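AlyQ (Persicobacter sp. CCB-QB2, PDB 7D2A) binds uronic acids of alginate, including an unsaturated uronic acid, through a calcium-containing carbohydrate-binding module of family 32. Local coordinates at residues Q43-D48 / N124-V129; V12-S17 / N26-N31; V58-Y63 / I111-F116. All coordinates share one frame; numbering follows the deposited sequence.

Interaction 1 of 3, residues Q43-D48 / N124-V129; sequences QYITFD and NSITEV. With CA (calcium ion), chain C; MAW (4-deoxy-alpha-L-erythro-hex-4-enopyranuronic acid), chain B.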
loop_
_atom_site.group_PDB
_atom_site.type_symbol
_atom_site.label_atom_id
_atom_site.label_comp_id
_atom_site.label_asym_id
_atom_site.label_seq_id
_atom_site.Cartn_x
_atom_site.Cartn_y
_atom_site.Cartn_z
ATOM N N GLN A 43 -3.829 5.411 9.794
ATOM C CA GLN A 43 -2.836 4.313 9.931
ATOM C C GLN A 43 -2.086 4.200 8.603
ATOM O O GLN A 43 -2.685 4.511 7.582
ATOM C CB GLN A 43 -3.496 2.976 10.259
ATOM C CG GLN A 43 -4.238 2.935 11.595
ATOM C CD GLN A 43 -3.341 2.748 12.801
ATOM O OE1 GLN A 43 -2.136 2.971 12.780
ATOM N NE2 GLN A 43 -3.945 2.386 13.923
ATOM N N TYR A 44 -0.863 3.721 8.618
ATOM C CA TYR A 44 -0.077 3.620 7.363
ATOM C C TYR A 44 0.907 2.485 7.404
ATOM O O TYR A 44 1.252 1.963 8.464
ATOM C CB TYR A 44 0.642 4.936 7.087
ATOM C CG TYR A 44 1.496 5.476 8.192
ATOM C CD1 TYR A 44 2.751 4.974 8.449
ATOM C CD2 TYR A 44 1.039 6.543 8.958
ATOM C CE1 TYR A 44 3.565 5.545 9.420
ATOM C CE2 TYR A 44 1.858 7.132 9.906
ATOM C CZ TYR A 44 3.119 6.631 10.150
ATOM O OH TYR A 44 3.888 7.185 11.146
ATOM N N ILE A 45 1.334 2.094 6.206
ATOM C CA ILE A 45 2.303 1.012 5.983
ATOM C C ILE A 45 3.356 1.520 5.009
ATOM O O ILE A 45 2.992 2.189 4.004
ATOM C CB ILE A 45 1.606 -0.267 5.496
ATOM C CG1 ILE A 45 2.592 -1.416 5.345
ATOM C CG2 ILE A 45 0.708 -0.032 4.247
ATOM C CD1 ILE A 45 1.869 -2.770 5.256
ATOM N N THR A 46 4.599 1.278 5.290
ATOM C CA THR A 46 5.734 1.857 4.545
ATOM C C THR A 46 6.596 0.753 3.974
ATOM O O THR A 46 7.141 -0.085 4.738
ATOM C CB THR A 46 6.577 2.812 5.402
ATOM O OG1 THR A 46 5.677 3.702 6.073
ATOM C CG2 THR A 46 7.547 3.575 4.524
ATOM N N PHE A 47 6.780 0.758 2.661
ATOM C CA PHE A 47 7.554 -0.224 1.885
ATOM C C PHE A 47 8.897 0.366 1.533
ATOM O O PHE A 47 8.949 1.521 1.081
ATOM C CB PHE A 47 6.803 -0.588 0.609
ATOM C CG PHE A 47 5.441 -1.080 0.932
ATOM C CD1 PHE A 47 5.230 -2.404 1.318
ATOM C CD2 PHE A 47 4.371 -0.218 0.963
ATOM C CE1 PHE A 47 3.961 -2.804 1.691
ATOM C CE2 PHE A 47 3.100 -0.638 1.341
ATOM C CZ PHE A 47 2.922 -1.928 1.726
ATOM N N ASP A 48 9.970 -0.392 1.760
ATOM C CA ASP A 48 11.355 0.038 1.504
ATOM C C ASP A 48 11.869 -0.731 0.281
ATOM O O ASP A 48 11.937 -1.977 0.361
ATOM C CB ASP A 48 12.189 -0.225 2.746
ATOM C CG ASP A 48 13.617 0.245 2.684
ATOM O OD1 ASP A 48 14.049 0.787 1.634
ATOM O OD2 ASP A 48 14.261 0.119 3.733
ATOM N N ASN A 124 -8.110 -0.745 8.148
ATOM C CA ASN A 124 -7.293 -0.713 6.914
ATOM C C ASN A 124 -6.629 -2.074 6.805
ATOM O O ASN A 124 -5.810 -2.447 7.648
ATOM C CB ASN A 124 -6.217 0.361 6.982
ATOM C CG ASN A 124 -6.805 1.681 7.397
ATOM O OD1 ASN A 124 -7.433 2.324 6.561
ATOM N ND2 ASN A 124 -6.646 2.030 8.685
ATOM N N SER A 125 -7.038 -2.828 5.770
ATOM C CA SER A 125 -6.570 -4.219 5.644
ATOM C C SER A 125 -6.177 -4.477 4.191
ATOM O O SER A 125 -7.042 -4.436 3.304
ATOM C CB SER A 125 -7.680 -5.184 6.110
ATOM O OG SER A 125 -7.882 -5.003 7.539
ATOM N N ILE A 126 -4.919 -4.801 3.983
ATOM C CA ILE A 126 -4.278 -4.946 2.663
ATOM C C ILE A 126 -3.689 -6.343 2.588
ATOM O O ILE A 126 -2.909 -6.699 3.479
ATOM C CB ILE A 126 -3.250 -3.831 2.395
ATOM C CG1 ILE A 126 -3.936 -2.449 2.483
ATOM C CG2 ILE A 126 -2.569 -4.078 1.069
ATOM C CD1 ILE A 126 -2.970 -1.284 2.343
ATOM N N THR A 127 -4.022 -7.109 1.517
ATOM C CA THR A 127 -3.482 -8.474 1.420
ATOM C C THR A 127 -2.153 -8.536 0.672
ATOM O O THR A 127 -1.301 -9.382 1.024
ATOM C CB THR A 127 -4.521 -9.398 0.780
ATOM O OG1 THR A 127 -4.763 -8.907 -0.533
ATOM C CG2 THR A 127 -5.803 -9.466 1.567
ATOM N N GLU A 128 -1.927 -7.686 -0.312
ATOM C CA GLU A 128 -0.702 -7.729 -1.141
ATOM C C GLU A 128 -0.389 -6.329 -1.615
ATOM O O GLU A 128 -1.377 -5.620 -1.986
ATOM C CB GLU A 128 -0.898 -8.684 -2.319
ATOM C CG GLU A 128 -0.856 -10.161 -1.932
ATOM C CD GLU A 128 0.513 -10.582 -1.419
ATOM O OE1 GLU A 128 1.471 -10.548 -2.253
ATOM O OE2 GLU A 128 0.677 -10.977 -0.221
ATOM N N VAL A 129 0.887 -5.992 -1.718
ATOM C CA VAL A 129 1.343 -4.766 -2.408
ATOM C C VAL A 129 2.491 -5.120 -3.323
ATOM O O VAL A 129 3.363 -5.933 -2.903
ATOM C CB VAL A 129 1.737 -3.691 -1.387
ATOM C CG1 VAL A 129 2.408 -2.484 -2.072
ATOM C CG2 VAL A 129 0.551 -3.194 -0.615
HETATM CA CA CA C . -0.499 -11.473 1.771
HETATM C C1 MAW B . -11.450 -6.793 12.175
HETATM C C2 MAW B . -10.313 -7.723 12.321
HETATM O O2 MAW B . -10.546 -9.032 11.728
HETATM C C3 MAW B . -9.097 -7.028 11.649
HETATM O O3 MAW B . -8.035 -7.941 11.442
HETATM C C4 MAW B . -9.547 -6.411 10.315
HETATM C C5 MAW B . -10.799 -6.341 9.936
HETATM O O5 MAW B . -11.873 -6.799 10.802
HETATM C C6 MAW B . -11.252 -5.767 8.702
HETATM O O6A MAW B . -12.508 -5.720 8.505
HETATM O O6B MAW B . -10.426 -5.266 7.849
#

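Interaction 2 of 3, residues V12-S17 / N26-N31; sequences VAVTAS and NTIDGN. With CA (calcium ion), chain C.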
loop_
_atom_site.group_PDB
_atom_site.type_symbol
_atom_site.label_atom_id
_atom_site.label_comp_id
_atom_site.label_asym_id
_atom_site.label_seq_id
_atom_site.Cartn_x
_atom_site.Cartn_y
_atom_site.Cartn_z
ATOM N N VAL A 12 12.348 -4.752 0.341
ATOM C CA VAL A 12 13.367 -5.362 1.247
ATOM C C VAL A 12 12.909 -5.328 2.699
ATOM O O VAL A 12 13.505 -6.060 3.526
ATOM C CB VAL A 12 14.751 -4.727 1.077
ATOM C CG1 VAL A 12 15.138 -4.736 -0.396
ATOM C CG2 VAL A 12 14.848 -3.331 1.675
ATOM N N ALA A 13 11.944 -4.486 3.048
ATOM C CA ALA A 13 11.464 -4.309 4.428
ATOM C C ALA A 13 10.101 -3.620 4.343
ATOM O O ALA A 13 9.856 -2.827 3.404
ATOM C CB ALA A 13 12.469 -3.489 5.202
ATOM N N VAL A 14 9.243 -3.919 5.302
ATOM C CA VAL A 14 7.933 -3.271 5.502
ATOM C C VAL A 14 7.786 -2.948 6.981
ATOM O O VAL A 14 8.125 -3.778 7.832
ATOM C CB VAL A 14 6.751 -4.147 5.025
ATOM C CG1 VAL A 14 5.459 -3.378 4.934
ATOM C CG2 VAL A 14 7.020 -4.846 3.717
ATOM N N THR A 15 7.355 -1.747 7.269
ATOM C CA THR A 15 6.982 -1.324 8.631
ATOM C C THR A 15 5.566 -0.785 8.592
ATOM O O THR A 15 5.046 -0.457 7.499
ATOM C CB THR A 15 7.955 -0.280 9.168
ATOM O OG1 THR A 15 7.814 0.903 8.387
ATOM C CG2 THR A 15 9.379 -0.787 9.191
ATOM N N ALA A 16 5.015 -0.470 9.756
ATOM C CA ALA A 16 3.694 0.178 9.795
ATOM C C ALA A 16 3.511 0.957 11.091
ATOM O O ALA A 16 4.158 0.659 12.065
ATOM C CB ALA A 16 2.583 -0.833 9.641
ATOM N N SER A 17 2.581 1.883 11.063
ATOM C CA SER A 17 2.168 2.690 12.238
ATOM C C SER A 17 1.641 1.801 13.368
ATOM O O SER A 17 1.757 2.216 14.524
ATOM C CB SER A 17 1.197 3.738 11.850
ATOM O OG SER A 17 0.039 3.207 11.255
ATOM N N ASN A 26 2.974 -9.358 5.807
ATOM C CA ASN A 26 1.997 -10.205 5.108
ATOM C C ASN A 26 1.624 -9.621 3.733
ATOM O O ASN A 26 0.988 -10.293 2.906
ATOM C CB ASN A 26 0.739 -10.409 5.933
ATOM C CG ASN A 26 0.968 -11.322 7.118
ATOM O OD1 ASN A 26 2.034 -11.941 7.292
ATOM N ND2 ASN A 26 -0.053 -11.385 7.941
ATOM N N THR A 27 1.899 -8.345 3.500
ATOM C CA THR A 27 1.587 -7.708 2.199
ATOM C C THR A 27 2.567 -8.100 1.112
ATOM O O THR A 27 2.307 -7.772 -0.043
ATOM C CB THR A 27 1.546 -6.183 2.313
ATOM O OG1 THR A 27 2.804 -5.698 2.780
ATOM C CG2 THR A 27 0.474 -5.729 3.267
ATOM N N ILE A 28 3.662 -8.787 1.438
ATOM C CA ILE A 28 4.691 -9.106 0.402
ATOM C C ILE A 28 4.977 -10.604 0.402
ATOM O O ILE A 28 6.080 -10.987 -0.078
ATOM C CB ILE A 28 5.944 -8.235 0.544
ATOM C CG1 ILE A 28 6.652 -8.445 1.869
ATOM C CG2 ILE A 28 5.599 -6.764 0.351
ATOM C CD1 ILE A 28 8.084 -7.882 1.839
ATOM N N ASP A 29 4.033 -11.393 0.862
ATOM C CA ASP A 29 4.276 -12.856 0.899
ATOM C C ASP A 29 3.680 -13.539 -0.337
ATOM O O ASP A 29 3.832 -14.775 -0.456
ATOM C CB ASP A 29 3.784 -13.464 2.210
ATOM C CG ASP A 29 2.283 -13.398 2.439
ATOM O OD1 ASP A 29 1.540 -12.868 1.559
ATOM O OD2 ASP A 29 1.875 -13.954 3.484
ATOM N N GLY A 30 3.031 -12.817 -1.265
ATOM C CA GLY A 30 2.454 -13.435 -2.458
ATOM C C GLY A 30 1.123 -14.099 -2.189
ATOM O O GLY A 30 0.615 -14.746 -3.051
ATOM N N ASN A 31 0.592 -13.995 -0.976
ATOM C CA ASN A 31 -0.631 -14.733 -0.574
ATOM C C ASN A 31 -1.790 -13.754 -0.374
ATOM O O ASN A 31 -1.746 -12.947 0.609
ATOM C CB ASN A 31 -0.342 -15.505 0.697
ATOM C CG ASN A 31 -1.357 -16.570 0.974
ATOM O OD1 ASN A 31 -2.494 -16.489 0.506
ATOM N ND2 ASN A 31 -0.924 -17.557 1.762
HETATM CA CA CA C . -0.499 -11.473 1.771
#

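Interaction 3 of 3, residues V58-Y63 / I111-F116; sequences VKAAWY and IRITGF. With MAW (4-deoxy-alpha-L-erythro-hex-4-enopyranuronic acid), chain B.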
loop_
_atom_site.group_PDB
_atom_site.type_symbol
_atom_site.label_atom_id
_atom_site.label_comp_id
_atom_site.label_asym_id
_atom_site.label_seq_id
_atom_site.Cartn_x
_atom_site.Cartn_y
_atom_site.Cartn_z
ATOM N N VAL A 58 1.858 1.668 -8.102
ATOM C CA VAL A 58 1.728 0.862 -6.883
ATOM C C VAL A 58 0.477 0.041 -7.086
ATOM O O VAL A 58 -0.548 0.607 -7.378
ATOM C CB VAL A 58 1.678 1.707 -5.607
ATOM C CG1 VAL A 58 1.304 0.856 -4.427
ATOM C CG2 VAL A 58 2.950 2.479 -5.405
ATOM N N LYS A 59 0.587 -1.254 -6.882
ATOM C CA LYS A 59 -0.603 -2.122 -6.887
ATOM C C LYS A 59 -0.869 -2.577 -5.461
ATOM O O LYS A 59 0.050 -2.941 -4.693
ATOM C CB LYS A 59 -0.444 -3.359 -7.770
ATOM C CG LYS A 59 -0.087 -3.103 -9.223
ATOM C CD LYS A 59 -0.056 -4.389 -10.051
ATOM C CE LYS A 59 0.247 -4.117 -11.504
ATOM N NZ LYS A 59 -0.233 -5.237 -12.339
ATOM N N ALA A 60 -2.139 -2.542 -5.084
ATOM C CA ALA A 60 -2.575 -3.088 -3.776
ATOM C C ALA A 60 -3.801 -3.956 -3.976
ATOM O O ALA A 60 -4.714 -3.599 -4.752
ATOM C CB ALA A 60 -2.837 -2.008 -2.753
ATOM N N ALA A 61 -3.780 -5.085 -3.301
ATOM C CA ALA A 61 -4.945 -5.977 -3.143
ATOM C C ALA A 61 -5.519 -5.743 -1.765
ATOM O O ALA A 61 -4.790 -5.786 -0.761
ATOM C CB ALA A 61 -4.549 -7.420 -3.366
ATOM N N TRP A 62 -6.824 -5.546 -1.715
ATOM C CA TRP A 62 -7.547 -5.169 -0.490
ATOM C C TRP A 62 -8.284 -6.353 0.126
ATOM O O TRP A 62 -8.860 -7.173 -0.593
ATOM C CB TRP A 62 -8.509 -4.046 -0.815
ATOM C CG TRP A 62 -7.795 -2.807 -1.237
ATOM C CD1 TRP A 62 -7.516 -2.449 -2.520
ATOM C CD2 TRP A 62 -7.299 -1.768 -0.391
ATOM N NE1 TRP A 62 -6.798 -1.286 -2.531
ATOM C CE2 TRP A 62 -6.670 -0.820 -1.243
ATOM C CE3 TRP A 62 -7.294 -1.568 0.996
ATOM C CZ2 TRP A 62 -6.066 0.330 -0.712
ATOM C CZ3 TRP A 62 -6.679 -0.453 1.507
ATOM C CH2 TRP A 62 -6.061 0.474 0.656
ATOM N N TYR A 63 -8.220 -6.427 1.445
ATOM C CA TYR A 63 -8.988 -7.462 2.187
ATOM C C TYR A 63 -10.467 -7.195 1.958
ATOM O O TYR A 63 -10.881 -6.037 2.074
ATOM C CB TYR A 63 -8.687 -7.365 3.674
ATOM C CG TYR A 63 -9.417 -8.341 4.557
ATOM C CD1 TYR A 63 -9.215 -9.706 4.434
ATOM C CD2 TYR A 63 -10.269 -7.870 5.536
ATOM C CE1 TYR A 63 -9.836 -10.591 5.291
ATOM C CE2 TYR A 63 -10.882 -8.754 6.409
ATOM C CZ TYR A 63 -10.678 -10.104 6.268
ATOM O OH TYR A 63 -11.341 -10.937 7.137
ATOM N N ILE A 111 7.820 3.991 -0.120
ATOM C CA ILE A 111 6.421 4.147 -0.563
ATOM C C ILE A 111 5.542 3.865 0.631
ATOM O O ILE A 111 5.683 2.792 1.230
ATOM C CB ILE A 111 6.091 3.194 -1.721
ATOM C CG1 ILE A 111 6.861 3.494 -3.007
ATOM C CG2 ILE A 111 4.601 3.264 -1.971
ATOM C CD1 ILE A 111 8.292 3.148 -3.079
ATOM N N ARG A 112 4.720 4.835 0.998
ATOM C CA ARG A 112 3.824 4.691 2.148
ATOM C C ARG A 112 2.389 4.716 1.668
ATOM O O ARG A 112 1.990 5.667 0.965
ATOM C CB ARG A 112 4.073 5.832 3.139
ATOM C CG ARG A 112 3.135 5.828 4.339
ATOM C CD ARG A 112 3.605 6.855 5.340
ATOM N NE ARG A 112 4.800 6.443 6.012
ATOM C CZ ARG A 112 5.438 7.158 6.940
ATOM N NH1 ARG A 112 4.983 8.357 7.272
ATOM N NH2 ARG A 112 6.545 6.675 7.494
ATOM N N ILE A 113 1.565 3.759 2.103
ATOM C CA ILE A 113 0.114 3.780 1.909
ATOM C C ILE A 113 -0.527 4.187 3.218
ATOM O O ILE A 113 -0.315 3.499 4.187
ATOM C CB ILE A 113 -0.441 2.431 1.405
ATOM C CG1 ILE A 113 0.206 2.063 0.073
ATOM C CG2 ILE A 113 -1.937 2.502 1.372
ATOM C CD1 ILE A 113 -0.199 0.708 -0.438
ATOM N N THR A 114 -1.275 5.277 3.197
ATOM C CA THR A 114 -2.043 5.755 4.362
ATOM C C THR A 114 -3.493 5.396 4.115
ATOM O O THR A 114 -4.013 5.672 3.048
ATOM C CB THR A 114 -1.846 7.259 4.611
ATOM O OG1 THR A 114 -0.468 7.546 4.810
ATOM C CG2 THR A 114 -2.654 7.683 5.809
ATOM N N GLY A 115 -4.122 4.717 5.088
ATOM C CA GLY A 115 -5.521 4.326 4.962
ATOM C C GLY A 115 -6.451 5.183 5.775
ATOM O O GLY A 115 -6.018 5.631 6.891
ATOM N N PHE A 116 -7.676 5.338 5.266
ATOM C CA PHE A 116 -8.718 6.212 5.878
ATOM C C PHE A 116 -9.929 5.394 6.260
ATOM O O PHE A 116 -11.040 5.943 6.321
ATOM C CB PHE A 116 -9.029 7.395 4.969
ATOM C CG PHE A 116 -7.787 8.188 4.691
ATOM C CD1 PHE A 116 -7.159 8.852 5.720
ATOM C CD2 PHE A 116 -7.226 8.221 3.430
ATOM C CE1 PHE A 116 -5.982 9.549 5.498
ATOM C CE2 PHE A 116 -6.049 8.917 3.205
ATOM C CZ PHE A 116 -5.425 9.577 4.249
HETATM C C1 MAW B . -11.450 -6.793 12.175
HETATM C C2 MAW B . -10.313 -7.723 12.321
HETATM O O2 MAW B . -10.546 -9.032 11.728
HETATM C C3 MAW B . -9.097 -7.028 11.649
HETATM O O3 MAW B . -8.035 -7.941 11.442
HETATM C C4 MAW B . -9.547 -6.411 10.315
HETATM C C5 MAW B . -10.799 -6.341 9.936
HETATM O O5 MAW B . -11.873 -6.799 10.802
HETATM C C6 MAW B . -11.252 -5.767 8.702
HETATM O O6A MAW B . -12.508 -5.720 8.505
HETATM O O6B MAW B . -10.426 -5.266 7.849
#

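Interaction 1 of 3, residues Q43-D48 / N124-V129
Ser125 OG donates a hydrogen bond to the carboxylate oxygen O6B of the bound unsaturated uronic acid (MAW) at 2.6 Å, from a strand whose other side faces 43-48 across the core of a beta sandwich, the fold of the F5/8 type C family. Taken overall, the two segments run nearly parallel, 9° apart, although 124-129 turns a corner on the way, and they meet through side chains. At the sugar-binding end the side chains of Asn124 and Gln43 cross at about a right angle, with their amide planes 75° apart, and Asn124 ND2 comes to 3.6 Å from Gln43 CB. The Gln43 amide itself turns away; in the conformer described, OE1 is bonded to Ser17 OG and NE2 to Asn39 O, while Asn124 has Gly40 as its main polar partner. Further in, Ile45 CG2 and Ile126 CD1 meet loosely at 4.3 Å. The tightest apolar meeting is at Phe47, whose CG lies anti to the carbonyl carbon (chi1 -56°), directing the ring into the core. Val129 CG1 sits over one face, 4.0 Å from the ring centroid and offset toward the rim, in a CH-pi contact, while Val129 CG2 reaches Phe47 CZ at 3.6 Å. With a serine here the ring would be gone, and both methyls of Val129 would probably lose the ring they pack on, opening a gap beside them. Between Ile126 and Val129 the strand turns its corner in a classic beta bulge, where Thr127 and Glu128 both face Ala61. The bulge also serves the metal site: Thr127 O binds the calcium ion at 2.4 Å, and the Glu128 side chain, bent at chi2, brings OE2 to the same ion at 2.4 Å.

Interaction 2 of 3, residues V12-S17 / N26-N31
The Asp29 carboxylate is met at one oxygen, OD1, by two partners. The backbone N of Asn31 approaches Asp29 OD1 from above the carboxylate plane, 50° out of it, with the atoms 2.9 Å apart and the N-H...O angle at 153°. The same OD1 binds the calcium ion at 2.5 Å, whereas OD2 stays well beyond bonding distance of the metal and is hydrogen-bonded to another group, so the carboxylate coordinates through one oxygen only. CG of Asp29 stands between its own backbone N and carbonyl carbon (chi1 65°), which folds the carboxylate back over the turn that follows. Acceptance by OD1 of the N-H two residues on makes this an Asx turn, and Gly30 passes through it with a positive phi that favours glycine. The turn brings Asn31 O round to the calcium ion at 2.2 Å, across from which Asn26 O, at the 3-10 turn, binds at the same distance. Thr34, through O and OG1, and Thr127 and Glu128 of the strand 123-133 complete the seven protein ligands. This calcium-binding loop leads from one sheet of the beta sandwich toward the other, and it lies against the outermost strand 13-16 through Val14. Val14 and Ile28 reach toward each other tip to tip, CG2 of the valine lying 3.7 Å from CD1 of the isoleucine. The other branch, Val14 CG1, stands 4.1 Å from Thr27 OG1, a looser meeting in which the two side chains cross obliquely; the hydroxyl of Thr27 has its polar partner in the carbonyl of Pro24. Phe47 of the neighbouring strand touches both Val14 and Thr27.

Interaction 3 of 3, residues V58-Y63 / I111-F116
Strands 58-62 and 111-116 run in broadly the same direction at a crossing angle of -42°, their axes 10.1 Å apart at closest approach, with Val58 opposite Ile111 and Ala60 opposite Ile113. Val58 and Ile111 slide past each other in opposite directions, meeting through one methyl from each: Val58 CG2 lies 3.9 Å from Ile111 CG2. In Ile111, with CG1 beside the backbone N (chi1 -66°), CG2 stands anti to that N and is the branch that meets the valine. Ile113 works differently, at longer range: its CD1 stands 4.3 Å from Val58 CG1 and 4.4 Å from Ala60 CB, so a single methyl serves two residues of the facing strand. Such interleaving of aliphatic side chains is how the two sheets of a beta sandwich are held face to face, and here the strands belong to opposite sheets close to the centre of the domain. Ile113 also rests on Ile45 and Phe47 of its own sheet, while Ile111 touches Ile131 of the other. Towards the sugar-binding end the indole of Trp62 comes nearer the facing strand at its far end but stops short of contact; Trp62 NE1 is hydrogen-bonded to the hydroxyl of Tyr101. Just beyond the strand, Tyr63 turns to the binding pocket. The ring of Tyr63, extended away from its own backbone N (chi1 179°), comes obliquely to the carboxylate of MAW, CD2 lying 3.5 Å from O6B, and it makes a cation-pi pair with Arg35, which also bonds the sugar.

Overall arrangement
From the N terminus, interaction 2 comes first: strand 13-16 is followed by the calcium loop 26-31, closing a small loop before 43-48 begins. Interaction 1 opens with 43-48 and closes only at 124-129, spanning most of the remaining domain. Interaction 3, between 58-63 and 111-116, opens and closes within that span, and none of the three crosses another. Strands 13-16, 43-49 and 110-118 share one sheet, strands 52-62 and 123-133 the other, so interactions 1 and 3 both join the two sheets, while interaction 2 ties outermost strand 13-16 to the loop leading to 36-39 of the second. Interactions 1 and 2 meet at the calcium ion; 1 and 3 meet at the sugar.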